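Local coordinates for protein GCN5-related N-acetyltransferase (Sphaerobacter thermophilus, PDB 3TT2) that belongs to the GNAT superfamily and probably transfers an acyl group, in this family usually acetyl from acetyl-CoA, to an acceptor not yet identified, at residues P167-P170 with T174-T177; D219-L224 with F272-R277. One frame throughout, in Å; residues are numbered along the deposited sequence.

Contact 1 (P167-P170 with T174-T177)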
loop_
_atom_site.group_PDB
_atom_site.type_symbol
_atom_site.label_atom_id
_atom_site.label_comp_id
_atom_site.label_asym_id
_atom_site.label_seq_id
_atom_site.Cartn_x
_atom_site.Cartn_y
_atom_site.Cartn_z
ATOM N N PRO A 167 25.390 -9.070 -2.667
ATOM C CA PRO A 167 25.314 -7.656 -3.010
ATOM C C PRO A 167 26.670 -7.207 -3.491
ATOM O O PRO A 167 27.655 -7.617 -2.884
ATOM C CB PRO A 167 25.028 -7.013 -1.660
ATOM C CG PRO A 167 24.326 -8.084 -0.879
ATOM C CD PRO A 167 25.066 -9.308 -1.252
ATOM N N GLU A 168 26.738 -6.413 -4.553
ATOM C CA GLU A 168 27.999 -5.792 -4.904
ATOM C C GLU A 168 27.917 -4.350 -4.423
ATOM O O GLU A 168 27.254 -3.503 -5.037
ATOM C CB GLU A 168 28.211 -5.821 -6.417
ATOM C CG GLU A 168 28.435 -7.207 -7.014
ATOM C CD GLU A 168 28.773 -7.159 -8.508
ATOM O OE1 GLU A 168 28.930 -6.041 -9.053
ATOM O OE2 GLU A 168 28.881 -8.240 -9.134
ATOM N N TRP A 169 28.632 -4.053 -3.344
ATOM C CA TRP A 169 28.579 -2.713 -2.781
ATOM C C TRP A 169 29.595 -1.781 -3.434
ATOM O O TRP A 169 30.770 -2.118 -3.603
ATOM C CB TRP A 169 28.770 -2.732 -1.265
ATOM C CG TRP A 169 27.626 -3.244 -0.533
ATOM C CD1 TRP A 169 27.410 -4.512 -0.197
ATOM C CD2 TRP A 169 26.515 -2.489 -0.018
ATOM N NE1 TRP A 169 26.221 -4.637 0.497
ATOM C CE2 TRP A 169 25.653 -3.400 0.614
ATOM C CE3 TRP A 169 26.165 -1.142 -0.042
ATOM C CZ2 TRP A 169 24.460 -3.008 1.222
ATOM C CZ3 TRP A 169 24.984 -0.753 0.561
ATOM C CH2 TRP A 169 24.148 -1.683 1.192
ATOM N N PRO A 170 29.131 -0.592 -3.787
ATOM C CA PRO A 170 29.900 0.474 -4.418
ATOM C C PRO A 170 31.089 0.819 -3.532
ATOM O O PRO A 170 30.932 0.689 -2.329
ATOM C CB PRO A 170 28.911 1.641 -4.421
ATOM C CG PRO A 170 27.579 1.031 -4.265
ATOM C CD PRO A 170 27.782 -0.151 -3.399
ATOM N N THR A 174 28.887 0.404 2.662
ATOM C CA THR A 174 28.657 -0.955 3.135
ATOM C C THR A 174 27.337 -1.007 3.886
ATOM O O THR A 174 26.770 0.022 4.228
ATOM C CB THR A 174 29.796 -1.521 4.061
ATOM O OG1 THR A 174 29.753 -0.892 5.344
ATOM C CG2 THR A 174 31.182 -1.347 3.458
ATOM N N ALA A 175 26.854 -2.221 4.125
ATOM C CA ALA A 175 25.616 -2.440 4.854
ATOM C C ALA A 175 25.792 -2.257 6.347
ATOM O O ALA A 175 26.795 -2.684 6.918
ATOM C CB ALA A 175 25.112 -3.840 4.581
ATOM N N ARG A 176 24.798 -1.642 6.978
ATOM C CA ARG A 176 24.743 -1.552 8.427
ATOM C C ARG A 176 23.360 -1.911 8.853
ATOM O O ARG A 176 22.399 -1.307 8.415
ATOM C CB ARG A 176 25.054 -0.141 8.914
ATOM C CG ARG A 176 24.892 0.054 10.420
ATOM C CD ARG A 176 25.101 1.500 10.797
ATOM N NE ARG A 176 24.853 1.792 12.208
ATOM C CZ ARG A 176 25.811 1.919 13.134
ATOM N NH1 ARG A 176 27.093 1.741 12.819
ATOM N NH2 ARG A 176 25.488 2.219 14.389
ATOM N N THR A 177 23.258 -2.914 9.706
ATOM C CA THR A 177 21.989 -3.304 10.269
ATOM C C THR A 177 21.603 -2.227 11.269
ATOM O O THR A 177 22.442 -1.775 12.058
ATOM C CB THR A 177 22.131 -4.666 10.971
ATOM O OG1 THR A 177 22.494 -5.660 10.001
ATOM C CG2 THR A 177 20.842 -5.048 11.663
#
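With CG of Trp169 beside its own backbone N and opposite the carbonyl carbon (chi1 -73°), and with the indole turned square to the CA-CB-CG plane (chi2 90°), the ring reaches across to the backbone of Thr174 and Ala175. These two torsions present the flat of the indole, mostly its six-membered half. Over that face lies the peptide joining Thr174 to Ala175: Ala175 N sits 3.8 Å above the ring plane and Thr174 C 4.0 Å above it, both displaced toward the rim. Thr174 CA, 4.0 Å from Trp169 CE3, lies over the same face, so the strand crosses the ring, not its edge. The one close meeting of side chains is at the outer margin, where the methyl CB of Ala175 comes to 3.5 Å from Trp169 CZ2 on the same side of the plane. Thr174 gives only backbone to the contact, its CB pointing away.

The strand involved, 173-177, is the last on its side of the sheet in the C-terminal GNAT-type half of the chain. It pairs antiparallel with strand 223-228, Thr174 bonding to Val227 and Arg176 to Leu225 through the backbone. Segment 167-170 belongs to the connection from strand 148-159, and only three residues separate it from Thr174, so the chain turns back sharply and lays the Trp169 side chain against the strand that follows.

No hydrogen bond joins the two segments. The polar point of the indole is satisfied by helix 263-278, where Trp169 NE1 donates to Glu270 OE2, a bond that limits rotation of the ring. Ala266 and Leu267 of that helix and Ala226 of strand 223-228 also touch Trp169, placing the indole between the helix and the edge of the sheet.

Contact 2 (D219-L224 with F272-R277)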
loop_
_atom_site.group_PDB
_atom_site.type_symbol
_atom_site.label_atom_id
_atom_site.label_comp_id
_atom_site.label_asym_id
_atom_site.label_seq_id
_atom_site.Cartn_x
_atom_site.Cartn_y
_atom_site.Cartn_z
ATOM N N ASP A 219 12.516 -5.831 15.310
ATOM C CA ASP A 219 13.059 -6.806 14.358
ATOM C C ASP A 219 14.032 -6.097 13.412
ATOM O O ASP A 219 13.790 -6.021 12.210
ATOM C CB ASP A 219 11.915 -7.368 13.542
ATOM C CG ASP A 219 12.284 -8.624 12.792
ATOM O OD1 ASP A 219 13.487 -8.964 12.706
ATOM O OD2 ASP A 219 11.346 -9.280 12.285
ATOM N N PRO A 220 15.135 -5.574 13.958
ATOM C CA PRO A 220 16.090 -4.715 13.250
ATOM C C PRO A 220 16.898 -5.456 12.188
ATOM O O PRO A 220 17.521 -4.809 11.346
ATOM C CB PRO A 220 17.025 -4.238 14.358
ATOM C CG PRO A 220 16.630 -4.997 15.603
ATOM C CD PRO A 220 15.685 -6.059 15.231
ATOM N N GLU A 221 16.907 -6.786 12.253
ATOM C CA GLU A 221 17.624 -7.629 11.303
ATOM C C GLU A 221 17.277 -7.224 9.861
ATOM O O GLU A 221 18.121 -7.286 8.960
ATOM C CB GLU A 221 17.207 -9.082 11.543
ATOM C CG GLU A 221 18.309 -10.149 11.619
ATOM C CD GLU A 221 17.730 -11.570 11.833
ATOM O OE1 GLU A 221 17.642 -12.018 13.001
ATOM O OE2 GLU A 221 17.355 -12.239 10.837
ATOM N N LEU A 222 16.024 -6.810 9.668
ATOM C CA LEU A 222 15.460 -6.437 8.367
ATOM C C LEU A 222 15.500 -4.917 8.049
ATOM O O LEU A 222 14.986 -4.472 7.007
ATOM C CB LEU A 222 14.009 -6.930 8.292
ATOM C CG LEU A 222 13.638 -8.408 8.515
ATOM C CD1 LEU A 222 12.128 -8.577 8.493
ATOM C CD2 LEU A 222 14.279 -9.294 7.472
ATOM N N TRP A 223 16.074 -4.114 8.941
ATOM C CA TRP A 223 16.295 -2.717 8.615
ATOM C C TRP A 223 17.748 -2.470 8.244
ATOM O O TRP A 223 18.627 -2.412 9.104
ATOM C CB TRP A 223 15.930 -1.834 9.796
ATOM C CG TRP A 223 14.503 -1.560 9.866
ATOM C CD1 TRP A 223 13.495 -2.339 9.385
ATOM C CD2 TRP A 223 13.890 -0.398 10.419
ATOM N NE1 TRP A 223 12.282 -1.735 9.622
ATOM C CE2 TRP A 223 12.499 -0.539 10.252
ATOM C CE3 TRP A 223 14.381 0.751 11.047
ATOM C CZ2 TRP A 223 11.593 0.422 10.694
ATOM C CZ3 TRP A 223 13.481 1.710 11.485
ATOM C CH2 TRP A 223 12.102 1.537 11.305
ATOM N N LEU A 224 17.987 -2.249 6.961
ATOM C CA LEU A 224 19.341 -2.053 6.478
ATOM C C LEU A 224 19.581 -0.618 6.086
ATOM O O LEU A 224 18.706 0.055 5.540
ATOM C CB LEU A 224 19.643 -2.951 5.289
ATOM C CG LEU A 224 19.504 -4.439 5.553
ATOM C CD1 LEU A 224 19.983 -5.124 4.319
ATOM C CD2 LEU A 224 20.341 -4.849 6.714
ATOM N N PHE A 272 17.234 -9.217 0.780
ATOM C CA PHE A 272 16.803 -10.522 0.314
ATOM C C PHE A 272 17.634 -11.645 0.934
ATOM O O PHE A 272 17.130 -12.720 1.238
ATOM C CB PHE A 272 16.831 -10.584 -1.212
ATOM C CG PHE A 272 15.812 -9.692 -1.864
ATOM C CD1 PHE A 272 14.804 -9.127 -1.119
ATOM C CD2 PHE A 272 15.865 -9.419 -3.225
ATOM C CE1 PHE A 272 13.863 -8.312 -1.718
ATOM C CE2 PHE A 272 14.923 -8.605 -3.832
ATOM C CZ PHE A 272 13.927 -8.049 -3.081
ATOM N N GLY A 273 18.912 -11.395 1.134
ATOM C CA GLY A 273 19.743 -12.406 1.737
ATOM C C GLY A 273 19.305 -12.666 3.158
ATOM O O GLY A 273 19.259 -13.805 3.585
ATOM N N VAL A 274 18.971 -11.607 3.888
ATOM C CA VAL A 274 18.519 -11.744 5.268
ATOM C C VAL A 274 17.219 -12.546 5.355
ATOM O O VAL A 274 17.069 -13.418 6.218
ATOM C CB VAL A 274 18.295 -10.383 5.919
ATOM C CG1 VAL A 274 17.578 -10.551 7.230
ATOM C CG2 VAL A 274 19.615 -9.655 6.110
ATOM N N TYR A 275 16.291 -12.251 4.446
ATOM C CA TYR A 275 15.024 -12.964 4.379
ATOM C C TYR A 275 15.268 -14.409 4.024
ATOM O O TYR A 275 14.633 -15.322 4.576
ATOM C CB TYR A 275 14.114 -12.372 3.305
ATOM C CG TYR A 275 13.305 -11.176 3.728
ATOM C CD1 TYR A 275 12.327 -11.282 4.706
ATOM C CD2 TYR A 275 13.491 -9.951 3.119
ATOM C CE1 TYR A 275 11.575 -10.175 5.088
ATOM C CE2 TYR A 275 12.760 -8.851 3.490
ATOM C CZ TYR A 275 11.806 -8.958 4.477
ATOM O OH TYR A 275 11.071 -7.846 4.825
ATOM N N TYR A 276 16.166 -14.615 3.068
ATOM C CA TYR A 276 16.389 -15.957 2.584
ATOM C C TYR A 276 16.970 -16.797 3.692
ATOM O O TYR A 276 16.519 -17.900 3.939
ATOM C CB TYR A 276 17.310 -16.000 1.376
ATOM C CG TYR A 276 17.678 -17.421 1.011
ATOM C CD1 TYR A 276 16.776 -18.243 0.313
ATOM C CD2 TYR A 276 18.913 -17.965 1.382
ATOM C CE1 TYR A 276 17.103 -19.563 -0.009
ATOM C CE2 TYR A 276 19.246 -19.284 1.061
ATOM C CZ TYR A 276 18.335 -20.065 0.369
ATOM O OH TYR A 276 18.655 -21.346 0.052
ATOM N N ARG A 277 17.964 -16.278 4.389
ATOM C CA ARG A 277 18.620 -17.151 5.339
ATOM C C ARG A 277 17.857 -17.208 6.668
ATOM O O ARG A 277 18.181 -17.967 7.568
ATOM C CB ARG A 277 20.131 -16.867 5.409
ATOM C CG ARG A 277 20.588 -15.835 6.375
ATOM C CD ARG A 277 22.043 -15.516 6.041
ATOM N NE ARG A 277 22.151 -14.514 4.979
ATOM C CZ ARG A 277 22.204 -13.202 5.194
ATOM N NH1 ARG A 277 22.179 -12.716 6.438
ATOM N NH2 ARG A 277 22.289 -12.374 4.166
#
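Glu221 OE2, which lies 4.0 Å from the methyl CG1 of Val274, forms a salt bridge with Arg278 NH1, just beyond the helical segment. The other terminal nitrogen of that guanidinium, NH2, pairs with Asp219 OD2, so two carboxylates of the 219-224 turn hold one arginine. The turn is a short 3-10 segment, marked by the 2.9 Å bond from Trp223 N to Pro220 O, and it leads into strand 223-228.

Next to these charges the contact is apolar and centres on Leu222. With its CG opposite the carbonyl carbon (chi1 -56°) and the chain extended at chi2, CD2 is directed at the helix and CD1 branches away from it. CD2 fits between two successive helix residues: it is 3.5 Å from Val274 CG1 and lies over one face of the Tyr275 ring, 3.9 Å from the centroid and 17° off the ring normal. That geometry defines a CH-pi contact. CD1 reaches only the outer part of that ring, 3.8 Å from Tyr275 CE1, and the two side chains meet at about a right angle. CB of Val274 leaves the helix toward the turn; CG1 also approaches the Glu221 carbonyl, with Val274 CG1 3.7 Å from Glu221 O.

In the GNAT fold this helix, 263-278, follows the loop that usually binds the cofactor pyrophosphate; the residues here belong to its C-terminal part, packed on the sheet. Tyr275 OH donates to the backbone O of Gln241 on strand 233-243, a bond that anchors the hydroxyl end of the ring.

No hydrogen bond crosses between the segments themselves. Leu222, Val274 and Tyr275 are buried while Glu221 is exposed, consistent with cohesion by dispersion and CH-pi contact inside, with ion pairing to Arg278 probably adding at the exposed margin.

Overall arrangement
Contacts 1 and 2 follow one another along the chain, with centres 13 Å apart, and are joined by neighbouring strands, 173-177 and 223-228. They touch directly through Thr177: its CG2 is 3.3 Å from Pro220 O, and its OG1 is 4.0 Å from Leu224 CD2. Helix 263-278 is their second common element. Trp169 meets its earlier turns, Val274 and Tyr275 lie on its later ones, and Leu267 and Glu270 are touched by both Trp169 and Leu224. A bound MES molecule, probably from the crystallisation liquor, lies about 4 Å from the Glu221 side chain, so contact 2 borders that site, whose relevance to catalysis is not established.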